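Local coordinates for protein D-aminoacyl-tRNA deacylase (Archaeoglobus fulgidus, PDB 1YQE) that probably hydrolyses D-aminoacyl-tRNAs to D-amino acids and free tRNA, so countering the toxicity of mischarged tRNA, with zinc as the expected cofactor, at residues 202-205 against 206-210; 22-25 against 26-29; 94-97 against 98-102; 255-258 against 259-262. All blocks are in the same frame, centred on the assembly; numbering follows the deposited sequence.

Contact 1: 202-205 against 206-210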
loop_
_atom_site.group_PDB
_atom_site.type_symbol
_atom_site.label_atom_id
_atom_site.label_comp_id
_atom_site.label_asym_id
_atom_site.label_seq_id
_atom_site.Cartn_x
_atom_site.Cartn_y
_atom_site.Cartn_z
ATOM N N ARG A 202 7.574 -7.510 -11.677
ATOM C CA ARG A 202 8.384 -6.406 -12.189
ATOM C C ARG A 202 8.343 -5.232 -11.215
ATOM O O ARG A 202 9.387 -4.697 -10.829
ATOM C CB ARG A 202 7.879 -5.947 -13.566
ATOM C CG ARG A 202 7.867 -7.022 -14.664
ATOM C CD ARG A 202 9.270 -7.450 -15.095
ATOM N NE ARG A 202 9.914 -8.325 -14.119
ATOM C CZ ARG A 202 9.518 -9.566 -13.848
ATOM N NH1 ARG A 202 8.475 -10.091 -14.479
ATOM N NH2 ARG A 202 10.162 -10.283 -12.940
ATOM N N GLN A 203 7.138 -4.840 -10.814
ATOM C CA GLN A 203 6.971 -3.722 -9.886
ATOM C C GLN A 203 7.681 -3.967 -8.553
ATOM O O GLN A 203 8.215 -3.039 -7.950
ATOM C CB GLN A 203 5.484 -3.442 -9.647
ATOM C CG GLN A 203 4.738 -2.978 -10.894
ATOM C CD GLN A 203 4.056 -4.117 -11.629
ATOM O OE1 GLN A 203 4.639 -5.182 -11.829
ATOM N NE2 GLN A 203 2.812 -3.892 -12.042
ATOM N N THR A 204 7.686 -5.212 -8.096
ATOM C CA THR A 204 8.358 -5.557 -6.846
ATOM C C THR A 204 9.867 -5.309 -6.977
ATOM O O THR A 204 10.497 -4.755 -6.074
ATOM C CB THR A 204 8.117 -7.043 -6.476
ATOM O OG1 THR A 204 6.729 -7.236 -6.173
ATOM C CG2 THR A 204 8.953 -7.451 -5.269
ATOM N N GLU A 205 10.444 -5.717 -8.104
ATOM C CA GLU A 205 11.875 -5.524 -8.337
ATOM C C GLU A 205 12.170 -4.023 -8.429
ATOM O O GLU A 205 13.192 -3.541 -7.934
ATOM C CB GLU A 205 12.292 -6.222 -9.635
ATOM C CG GLU A 205 11.877 -7.681 -9.691
ATOM C CD GLU A 205 12.119 -8.319 -11.048
ATOM O OE1 GLU A 205 11.900 -7.643 -12.075
ATOM O OE2 GLU A 205 12.516 -9.504 -11.088
ATOM N N ILE A 206 11.260 -3.285 -9.056
ATOM C CA ILE A 206 11.431 -1.846 -9.193
ATOM C C ILE A 206 11.374 -1.176 -7.817
ATOM O O ILE A 206 12.143 -0.249 -7.539
ATOM C CB ILE A 206 10.354 -1.248 -10.153
ATOM C CG1 ILE A 206 10.697 -1.639 -11.598
ATOM C CG2 ILE A 206 10.293 0.286 -10.012
ATOM C CD1 ILE A 206 9.622 -1.306 -12.626
ATOM N N MET A 207 10.484 -1.653 -6.949
ATOM C CA MET A 207 10.356 -1.094 -5.597
ATOM C C MET A 207 11.610 -1.343 -4.756
ATOM O O MET A 207 12.019 -0.497 -3.956
ATOM C CB MET A 207 9.154 -1.710 -4.874
ATOM C CG MET A 207 7.805 -1.188 -5.336
ATOM S SD MET A 207 7.622 0.575 -4.916
ATOM C CE MET A 207 7.085 0.467 -3.222
ATOM N N LEU A 208 12.221 -2.507 -4.941
ATOM C CA LEU A 208 13.407 -2.868 -4.173
ATOM C C LEU A 208 14.752 -2.353 -4.685
ATOM O O LEU A 208 15.700 -2.223 -3.900
ATOM C CB LEU A 208 13.489 -4.395 -4.051
ATOM C CG LEU A 208 12.442 -5.122 -3.205
ATOM C CD1 LEU A 208 12.455 -6.612 -3.525
ATOM C CD2 LEU A 208 12.727 -4.886 -1.736
ATOM N N THR A 209 14.846 -2.035 -5.975
ATOM C CA THR A 209 16.133 -1.618 -6.531
ATOM C C THR A 209 16.247 -0.321 -7.326
ATOM O O THR A 209 17.342 0.006 -7.792
ATOM C CB THR A 209 16.702 -2.726 -7.430
ATOM O OG1 THR A 209 15.901 -2.835 -8.614
ATOM C CG2 THR A 209 16.695 -4.064 -6.696
ATOM N N THR A 210 15.153 0.418 -7.490
ATOM C CA THR A 210 15.215 1.657 -8.254
ATOM C C THR A 210 14.757 2.884 -7.461
ATOM O O THR A 210 14.447 2.793 -6.279
ATOM C CB THR A 210 14.371 1.555 -9.544
ATOM O OG1 THR A 210 12.981 1.527 -9.205
ATOM C CG2 THR A 210 14.723 0.282 -10.319
#
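T209 grips the carbonyl oxygen of E205 twice in the last turn of helix 201-209, its hydroxyl backing the backbone bond. T209 N lies 3.0 Å from E205 O and T209 OG1 lies 2.9 Å from it, the two donors arriving from opposite faces of the carbonyl plane. The hydroxyl can do this because chi1 (69°) tucks OG1 between its own backbone N and carbonyl carbon, facing back into the preceding turn. T210, the first residue to leave helical angles, repeats the grip on I206 O, which its OG1 meets at 2.6 Å while its N comes from the other face. Threonine suits both places, since its short hydroxyl can supply a second donor to an acceptor at the helix end. Further back, I206 N to R202 O (2.9 Å), M207 N to Q203 O and L208 N to T204 O are regular helical bonds.

The charged pair is R202 with E205, three residues on. R202 presents NE and NH2 side-on, NE to E205 OE1 at 2.9 Å and NH2 to OE2 at 3.1 Å; both oxygens lie near the guanidinium plane, yet are met from above the carboxylate plane. OE1 also forms a salt bridge with K276, so the carboxylate is shared by two cations, which probably helps keep it ionised.

Among apolar groups, T204 and L208 run side by side, CG2 of T204 being 4.0 Å from L208 CD1, and both rest on F136. I206 faces F212, F214 and V275. This is the connecting helix of a beta-alpha-beta unit, strand 189-194, helix 201-209, strand 212-218.

Contact 2: 22-25 against 26-29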
loop_
_atom_site.group_PDB
_atom_site.type_symbol
_atom_site.label_atom_id
_atom_site.label_comp_id
_atom_site.label_asym_id
_atom_site.label_seq_id
_atom_site.Cartn_x
_atom_site.Cartn_y
_atom_site.Cartn_z
ATOM N N ASP A 22 1.099 -4.109 19.023
ATOM C CA ASP A 22 1.846 -4.289 20.266
ATOM C C ASP A 22 3.298 -3.837 20.141
ATOM O O ASP A 22 3.855 -3.259 21.074
ATOM C CB ASP A 22 1.806 -5.750 20.722
ATOM C CG ASP A 22 0.422 -6.186 21.170
ATOM O OD1 ASP A 22 -0.259 -5.395 21.856
ATOM O OD2 ASP A 22 0.022 -7.324 20.849
ATOM N N ASN A 23 3.915 -4.099 18.994
ATOM C CA ASN A 23 5.304 -3.703 18.783
ATOM C C ASN A 23 5.435 -2.193 18.607
ATOM O O ASN A 23 6.365 -1.577 19.128
ATOM C CB ASN A 23 5.880 -4.440 17.573
ATOM C CG ASN A 23 6.158 -5.906 17.865
ATOM O OD1 ASN A 23 7.051 -6.234 18.651
ATOM N ND2 ASN A 23 5.389 -6.792 17.245
ATOM N N LEU A 24 4.492 -1.603 17.877
ATOM C CA LEU A 24 4.473 -0.163 17.630
ATOM C C LEU A 24 4.303 0.602 18.946
ATOM O O LEU A 24 4.817 1.712 19.106
ATOM C CB LEU A 24 3.316 0.180 16.681
ATOM C CG LEU A 24 3.553 0.669 15.242
ATOM C CD1 LEU A 24 4.802 0.060 14.646
ATOM C CD2 LEU A 24 2.333 0.324 14.399
ATOM N N LEU A 25 3.586 -0.004 19.886
ATOM C CA LEU A 25 3.328 0.610 21.184
ATOM C C LEU A 25 4.566 0.778 22.063
ATOM O O LEU A 25 4.551 1.568 23.004
ATOM C CB LEU A 25 2.279 -0.207 21.941
ATOM C CG LEU A 25 0.846 -0.123 21.413
ATOM C CD1 LEU A 25 -0.013 -1.200 22.074
ATOM C CD2 LEU A 25 0.287 1.271 21.681
ATOM N N THR A 26 5.631 0.040 21.769
ATOM C CA THR A 26 6.851 0.149 22.565
ATOM C C THR A 26 7.818 1.179 21.993
ATOM O O THR A 26 8.822 1.516 22.624
ATOM C CB THR A 26 7.585 -1.197 22.654
ATOM O OG1 THR A 26 8.015 -1.591 21.346
ATOM C CG2 THR A 26 6.667 -2.265 23.222
ATOM N N PHE A 27 7.503 1.688 20.807
ATOM C CA PHE A 27 8.358 2.664 20.135
ATOM C C PHE A 27 8.215 4.092 20.641
ATOM O O PHE A 27 9.013 4.959 20.290
ATOM C CB PHE A 27 8.091 2.633 18.629
ATOM C CG PHE A 27 8.420 1.316 17.979
ATOM C CD1 PHE A 27 8.030 1.060 16.670
ATOM C CD2 PHE A 27 9.129 0.336 18.669
ATOM C CE1 PHE A 27 8.340 -0.148 16.059
ATOM C CE2 PHE A 27 9.445 -0.877 18.063
ATOM C CZ PHE A 27 9.050 -1.120 16.758
ATOM N N ALA A 28 7.201 4.340 21.461
ATOM C CA ALA A 28 6.974 5.676 22.001
ATOM C C ALA A 28 6.080 5.623 23.236
ATOM O O ALA A 28 5.517 4.581 23.562
ATOM C CB ALA A 28 6.342 6.568 20.939
ATOM N N ASP A 29 5.959 6.759 23.916
ATOM C CA ASP A 29 5.136 6.852 25.114
ATOM C C ASP A 29 3.699 7.119 24.689
ATOM O O ASP A 29 3.333 8.253 24.392
ATOM C CB ASP A 29 5.642 7.991 26.004
ATOM C CG ASP A 29 5.008 7.983 27.385
ATOM O OD1 ASP A 29 5.272 8.928 28.162
ATOM O OD2 ASP A 29 4.255 7.035 27.698
#
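The carbonyl oxygen of N23 is gripped twice by T26, through OG1 at 2.8 Å and through the backbone N at 3.2 Å. The hydroxyl stands only 19° from the carbonyl plane, whereas the amide donates from well above it. A chi1 of 64° swings T26 OG1 back over the turn; threonine suits the place because its hydroxyl adds a second donor to the one the backbone supplies. The same oxygen also lies over the phenyl ring of F27, 3.3 Å above its plane and offset toward the rim near CD2 and CE2.

Around here the chain leaves helix 15-24 and heads for strand 31-35, through a type I beta turn from L24 to F27. Its bond, F27 N to L24 O, measures 3.2 Å. The turn folds the F27 ring back onto L24, whose CA sits over the ring face in a CH-pi contact, 4.3 Å from the centroid and 26° off the normal. L24 CD1 reaches the ring at CE1, 3.8 Å away, the two side chains crossing at a slant. A branched aliphatic side chain suits L24, buried between the F27 ring, A174 of helix 167-182 and I48 of strand 47-51; F27 meets L178 of that helix.

Contact 3: 94-97 against 98-102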
loop_
_atom_site.group_PDB
_atom_site.type_symbol
_atom_site.label_atom_id
_atom_site.label_comp_id
_atom_site.label_asym_id
_atom_site.label_seq_id
_atom_site.Cartn_x
_atom_site.Cartn_y
_atom_site.Cartn_z
ATOM N N SER A 94 -5.548 -0.168 -1.609
ATOM C CA SER A 94 -6.876 -0.695 -1.893
ATOM C C SER A 94 -7.552 0.046 -3.047
ATOM O O SER A 94 -7.197 1.186 -3.372
ATOM C CB SER A 94 -7.734 -0.638 -0.622
ATOM O OG SER A 94 -7.660 0.631 0.002
ATOM N N GLY A 95 -8.514 -0.624 -3.675
ATOM C CA GLY A 95 -9.230 -0.052 -4.800
ATOM C C GLY A 95 -9.747 -1.158 -5.700
ATOM O O GLY A 95 -9.187 -2.255 -5.718
ATOM N N ASN A 96 -10.815 -0.879 -6.441
ATOM C CA ASN A 96 -11.409 -1.876 -7.331
ATOM C C ASN A 96 -11.495 -1.409 -8.766
ATOM O O ASN A 96 -11.646 -0.220 -9.037
ATOM C CB ASN A 96 -12.840 -2.215 -6.901
ATOM C CG ASN A 96 -12.921 -2.768 -5.509
ATOM O OD1 ASN A 96 -12.307 -3.785 -5.203
ATOM N ND2 ASN A 96 -13.694 -2.107 -4.649
ATOM N N VAL A 97 -11.400 -2.355 -9.692
ATOM C CA VAL A 97 -11.568 -2.019 -11.091
ATOM C C VAL A 97 -12.992 -2.485 -11.428
ATOM O O VAL A 97 -13.964 -1.888 -10.961
ATOM C CB VAL A 97 -10.546 -2.724 -12.012
ATOM C CG1 VAL A 97 -10.771 -2.286 -13.463
ATOM C CG2 VAL A 97 -9.122 -2.366 -11.592
ATOM N N GLY A 98 -13.112 -3.572 -12.190
ATOM C CA GLY A 98 -14.422 -4.066 -12.585
ATOM C C GLY A 98 -15.296 -4.796 -11.576
ATOM O O GLY A 98 -16.504 -4.916 -11.792
ATOM N N THR A 99 -14.720 -5.294 -10.487
ATOM C CA THR A 99 -15.514 -6.006 -9.490
ATOM C C THR A 99 -15.147 -5.611 -8.065
ATOM O O THR A 99 -13.986 -5.335 -7.770
ATOM C CB THR A 99 -15.342 -7.548 -9.611
ATOM O OG1 THR A 99 -14.040 -7.931 -9.148
ATOM C CG2 THR A 99 -15.507 -7.994 -11.057
ATOM N N ALA A 100 -16.145 -5.589 -7.185
ATOM C CA ALA A 100 -15.928 -5.246 -5.783
ATOM C C ALA A 100 -16.445 -6.374 -4.892
ATOM O O ALA A 100 -17.378 -6.188 -4.114
ATOM C CB ALA A 100 -16.635 -3.939 -5.447
ATOM N N ASP A 101 -15.829 -7.546 -5.011
ATOM C CA ASP A 101 -16.236 -8.710 -4.230
ATOM C C ASP A 101 -15.757 -8.702 -2.790
ATOM O O ASP A 101 -16.288 -9.435 -1.958
ATOM C CB ASP A 101 -15.751 -10.006 -4.891
ATOM C CG ASP A 101 -16.576 -10.390 -6.099
ATOM O OD1 ASP A 101 -17.670 -9.810 -6.279
ATOM O OD2 ASP A 101 -16.137 -11.281 -6.857
ATOM N N PHE A 102 -14.754 -7.888 -2.485
ATOM C CA PHE A 102 -14.252 -7.863 -1.123
ATOM C C PHE A 102 -14.044 -6.474 -0.548
ATOM O O PHE A 102 -12.943 -6.110 -0.119
ATOM C CB PHE A 102 -12.979 -8.709 -1.042
ATOM C CG PHE A 102 -13.214 -10.150 -1.402
ATOM C CD1 PHE A 102 -14.061 -10.939 -0.629
ATOM C CD2 PHE A 102 -12.663 -10.694 -2.556
ATOM C CE1 PHE A 102 -14.366 -12.254 -1.005
ATOM C CE2 PHE A 102 -12.960 -12.007 -2.941
ATOM C CZ PHE A 102 -13.815 -12.784 -2.164
HETATM O O HOH W 1 -13.445 -5.504 -3.476
HETATM O O HOH W 2 -11.706 -5.093 -9.024
#
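N96 projects toward 98-102 across the bend of the loop. With CG beside the backbone N (chi1 -60°), its amide lies alongside T99 O and A100 CB. N96 CB comes 3.4 Å from T99 O, and ND2 lies 3.6 Å from A100 CB, so that the small methyl of alanine rests against the nitrogen branch. Asparagine is apt because its two branches serve different partners. ND2 donates to the carbonyl oxygens of G103 and K105, while OD1 accepts from a water at 2.7 Å that in turn takes the N-H of F102 at 2.9 Å.

A second water joins the two arms closer to the bend: it accepts from V97 N at 2.8 Å and donates to T99 O at 2.6 Å. No direct hydrogen bond links the segments, and these waters do that work. A psi of -108° nearly eclipses V97 CB with G98 N, 2.7 Å away. The isopropyl group packs on Y107, T222 and H225, a buried place suited to an aliphatic residue.

Glycine suits G95, since at its backbone angles a CB would press on the carbonyl O of S94; G95 also shares a backbone hydrogen bond with H143. At the end of this segment the ring of F102 meets that of H143, with planes at about 65°. This is an irregular, water-bridged loop that packs against H143, a residue lining the pyrophosphate pocket.

Contact 4: 255-258 against 259-262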
loop_
_atom_site.group_PDB
_atom_site.type_symbol
_atom_site.label_atom_id
_atom_site.label_comp_id
_atom_site.label_asym_id
_atom_site.label_seq_id
_atom_site.Cartn_x
_atom_site.Cartn_y
_atom_site.Cartn_z
ATOM N N LYS A 255 -2.179 -1.429 -24.230
ATOM C CA LYS A 255 -1.158 -0.415 -24.484
ATOM C C LYS A 255 -1.801 0.818 -25.112
ATOM O O LYS A 255 -1.338 1.940 -24.923
ATOM C CB LYS A 255 -0.056 -0.956 -25.405
ATOM C CG LYS A 255 0.780 -2.063 -24.772
ATOM C CD LYS A 255 2.152 -2.208 -25.433
ATOM C CE LYS A 255 2.046 -2.559 -26.911
ATOM N NZ LYS A 255 3.394 -2.667 -27.539
ATOM N N LYS A 256 -2.883 0.606 -25.850
ATOM C CA LYS A 256 -3.584 1.709 -26.486
ATOM C C LYS A 256 -4.207 2.632 -25.438
ATOM O O LYS A 256 -4.051 3.851 -25.506
ATOM C CB LYS A 256 -4.676 1.181 -27.419
ATOM C CG LYS A 256 -5.441 2.279 -28.144
ATOM C CD LYS A 256 -6.551 1.703 -29.008
ATOM C CE LYS A 256 -7.372 2.802 -29.669
ATOM N NZ LYS A 256 -8.486 2.238 -30.484
ATOM N N ILE A 257 -4.908 2.056 -24.468
ATOM C CA ILE A 257 -5.537 2.871 -23.441
ATOM C C ILE A 257 -4.481 3.469 -22.522
ATOM O O ILE A 257 -4.678 4.543 -21.968
ATOM C CB ILE A 257 -6.564 2.070 -22.616
ATOM C CG1 ILE A 257 -5.868 1.003 -21.781
ATOM C CG2 ILE A 257 -7.585 1.429 -23.553
ATOM C CD1 ILE A 257 -6.817 0.212 -20.909
ATOM N N VAL A 258 -3.358 2.774 -22.360
ATOM C CA VAL A 258 -2.276 3.300 -21.533
ATOM C C VAL A 258 -1.754 4.572 -22.196
ATOM O O VAL A 258 -1.614 5.604 -21.548
ATOM C CB VAL A 258 -1.118 2.277 -21.391
ATOM C CG1 VAL A 258 0.182 2.991 -21.022
ATOM C CG2 VAL A 258 -1.472 1.253 -20.324
ATOM N N ASN A 259 -1.476 4.491 -23.493
ATOM C CA ASN A 259 -0.978 5.640 -24.245
ATOM C C ASN A 259 -2.004 6.767 -24.254
ATOM O O ASN A 259 -1.645 7.941 -24.184
ATOM C CB ASN A 259 -0.629 5.226 -25.678
ATOM C CG ASN A 259 0.681 4.463 -25.759
ATOM O OD1 ASN A 259 1.044 3.943 -26.813
ATOM N ND2 ASN A 259 1.401 4.403 -24.646
ATOM N N GLU A 260 -3.280 6.404 -24.332
ATOM C CA GLU A 260 -4.349 7.394 -24.314
ATOM C C GLU A 260 -4.284 8.145 -22.986
ATOM O O GLU A 260 -4.272 9.376 -22.953
ATOM C CB GLU A 260 -5.721 6.717 -24.444
ATOM C CG GLU A 260 -6.003 6.084 -25.800
ATOM C CD GLU A 260 -7.391 5.459 -25.885
ATOM O OE1 GLU A 260 -7.651 4.456 -25.190
ATOM O OE2 GLU A 260 -8.231 5.974 -26.650
ATOM N N ALA A 261 -4.232 7.384 -21.894
ATOM C CA ALA A 261 -4.176 7.942 -20.545
ATOM C C ALA A 261 -2.933 8.800 -20.339
ATOM O O ALA A 261 -2.998 9.875 -19.737
ATOM C CB ALA A 261 -4.213 6.811 -19.511
ATOM N N ALA A 262 -1.797 8.324 -20.836
ATOM C CA ALA A 262 -0.550 9.066 -20.699
ATOM C C ALA A 262 -0.677 10.437 -21.355
ATOM O O ALA A 262 -0.267 11.446 -20.778
ATOM C CB ALA A 262 0.601 8.281 -21.325
#
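Four successive backbone bonds, N259 N to K255 O, E260 N to K256 O, A261 N to I257 O and A262 N to V258 O, all 2.8 to 2.9 Å long, mark 255-262 as regular alpha-helix. It is part of helix 252-265, the connection of a beta-alpha-beta unit between strands 242-245 and 268-271 of a parallel sheet. The residues divide accordingly. V258 packs on I243, I245 and V269 of the sheet and on L231 of helix 228-238. A261 touches L231 and A262 touches V269, their single methyls letting these neighbours come close. The lysines lie on the exposed side.

N259 folds back over the preceding turn: its CG is 3.3 Å from K255 O, a van der Waals contact with the carbonyl. V258 crosses N259 at an angle, with V258 CG1 4.1 Å from N259 ND2.

K256 and E260, four residues apart, do not close a salt bridge: K256 is fully extended and its NZ stays 5.4 Å from E260 OE2, where a weak attraction may remain. The carboxylate leans toward I257 rather than the lysine. I257 packs on L226 and L231; its chi1 of 67° leaves CG2 beside the backbone N. There E260 OE1 settles 3.2 Å from I257 CA and 3.4 Å from I257 CG2.

Along the chain the order is contact 2, contact 3, contact 1, contact 4. Contact 2 spans the end of helix 15-24 and the start of the loop before strand 31-35, a strand of the eight-stranded mixed sheet; contact 3 is in the loop between strand 88-92, also of that sheet, and helix 114-125. Contacts 1 and 4 have centres 22 Å apart. None touch: contacts 3 and 4 come nearest, about 9 Å between atoms, whereas contacts 2 and 4, on opposite sides of the chain's centre, have centres 45 Å apart. Contact 3 reaches toward the pyrophosphate pocket through H143, while contacts 1 and 4 belong to helices that connect strands of the four-stranded parallel sheet.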